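Side-chain contact in MstE (Scytonema sp. PCC 10023, PDB 6SBF), which is a monodomain class II terpene cyclase that probably cyclises isoprenoid precursors into the multi-ring scaffolds of merosterols: residues Leu118-Val122 against Gly123-Ser127. The protein carries 1 engineered substitution. Residues are numbered along the deposited sequence; the frame is centred on the assembly and turned at random.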
loop_
_atom_site.group_PDB
_atom_site.type_symbol
_atom_site.label_atom_id
_atom_site.label_comp_id
_atom_site.label_asym_id
_atom_site.label_seq_id
_atom_site.Cartn_x
_atom_site.Cartn_y
_atom_site.Cartn_z
ATOM N N LEU A 118 -4.833 -3.500 -10.585
ATOM C CA LEU A 118 -4.295 -2.960 -11.839
ATOM C C LEU A 118 -5.075 -3.546 -13.032
ATOM O O LEU A 118 -5.427 -2.789 -13.961
ATOM C CB LEU A 118 -2.796 -3.227 -11.931
ATOM C CG LEU A 118 -2.150 -2.766 -13.241
ATOM C CD1 LEU A 118 -2.379 -1.325 -13.613
ATOM C CD2 LEU A 118 -0.672 -3.031 -13.232
ATOM N N ALA A 119 -5.335 -4.829 -13.004
ATOM C CA ALA A 119 -6.113 -5.490 -14.078
ATOM C C ALA A 119 -7.446 -4.760 -14.249
ATOM O O ALA A 119 -7.849 -4.492 -15.392
ATOM C CB ALA A 119 -6.318 -6.951 -13.785
ATOM N N ALA A 120 -8.122 -4.406 -13.169
ATOM C CA ALA A 120 -9.412 -3.709 -13.277
ATOM C C ALA A 120 -9.206 -2.383 -14.002
ATOM O O ALA A 120 -10.071 -1.990 -14.851
ATOM C CB ALA A 120 -10.066 -3.559 -11.930
ATOM N N ALA A 121 -8.164 -1.643 -13.700
ATOM C CA ALA A 121 -7.940 -0.315 -14.322
ATOM C C ALA A 121 -7.733 -0.419 -15.826
ATOM O O ALA A 121 -8.013 0.548 -16.539
ATOM C CB ALA A 121 -6.755 0.360 -13.658
ATOM N N VAL A 122 -7.235 -1.548 -16.302
ATOM C CA VAL A 122 -6.967 -1.716 -17.745
ATOM C C VAL A 122 -8.002 -2.660 -18.386
ATOM O O VAL A 122 -7.752 -3.108 -19.508
ATOM C CB VAL A 122 -5.510 -2.137 -18.002
ATOM C CG1 VAL A 122 -4.550 -1.065 -17.491
ATOM C CG2 VAL A 122 -5.216 -3.529 -17.430
ATOM N N GLY A 123 -9.136 -2.916 -17.747
ATOM C CA GLY A 123 -10.235 -3.635 -18.377
ATOM C C GLY A 123 -9.978 -5.109 -18.522
ATOM O O GLY A 123 -10.615 -5.761 -19.325
ATOM N N ALA A 124 -9.104 -5.637 -17.649
ATOM C CA ALA A 124 -8.687 -7.051 -17.703
ATOM C C ALA A 124 -9.152 -7.859 -16.493
ATOM O O ALA A 124 -8.715 -9.016 -16.332
ATOM C CB ALA A 124 -7.203 -7.139 -17.825
ATOM N N SER A 125 -10.128 -7.362 -15.752
ATOM C CA SER A 125 -10.638 -8.120 -14.574
ATOM C C SER A 125 -11.239 -9.456 -14.985
ATOM O O SER A 125 -11.262 -10.364 -14.193
ATOM C CB SER A 125 -11.692 -7.371 -13.811
ATOM O OG SER A 125 -11.166 -6.245 -13.147
ATOM N N ASP A 126 -11.739 -9.543 -16.211
ATOM C CA ASP A 126 -12.443 -10.738 -16.744
ATOM C C ASP A 126 -11.490 -11.624 -17.567
ATOM O O ASP A 126 -11.951 -12.640 -18.109
ATOM C CB ASP A 126 -13.601 -10.321 -17.670
ATOM C CG ASP A 126 -14.732 -9.471 -17.126
ATOM O OD1 ASP A 126 -14.847 -9.337 -15.859
ATOM O OD2 ASP A 126 -15.556 -8.994 -18.008
ATOM N N SER A 127 -10.217 -11.268 -17.633
ATOM C CA SER A 127 -9.219 -12.037 -18.382
ATOM C C SER A 127 -9.025 -13.442 -17.778
ATOM O O SER A 127 -9.256 -13.631 -16.584
ATOM C CB SER A 127 -7.908 -11.301 -18.478
ATOM O OG SER A 127 -7.240 -11.189 -17.186
#
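A Schellman motif ends helix 109-121 of this alpha6-alpha6 barrel cyclase: the backbone of Gly123 and Ala124 turns back onto the carbonyls of Ala119 and Ala120. Ala124 N donates to Ala119 O at 2.8 Å, the six-to-one bond of the motif and a nearly straight one (161°). Gly123 N reaches Ala120 O at 3.2 Å. Gly123 is the C-prime residue, and its positive phi (74°) is a conformation that favours glycine. The reversal brings the CB atoms of Ala119 and Ala124 to 4.1 Å; with Val122 CG1 anti to the carbonyl carbon (chi1 -61°), CG2 falls between the backbone N and the carbonyl carbon and comes alongside the same Ala124 methyl. Trp85 of helix 75-90 touches all three side chains, so the apolar side of the cap packs against the neighbouring helix. Elsewhere, in one of its two conformers Ser125 OG lies close to Ala120 CB, a short approach that is doubtful. A type I turn from Ala124 to Ser127 then leads into helix 128-138, where Ser127 is the N-cap, its OG hydrogen-bonded to Ala130 N. Ala124 O accepts two bonds from Ser127: N at 3.0 Å and, in the carbonyl plane, OG at 2.8 Å.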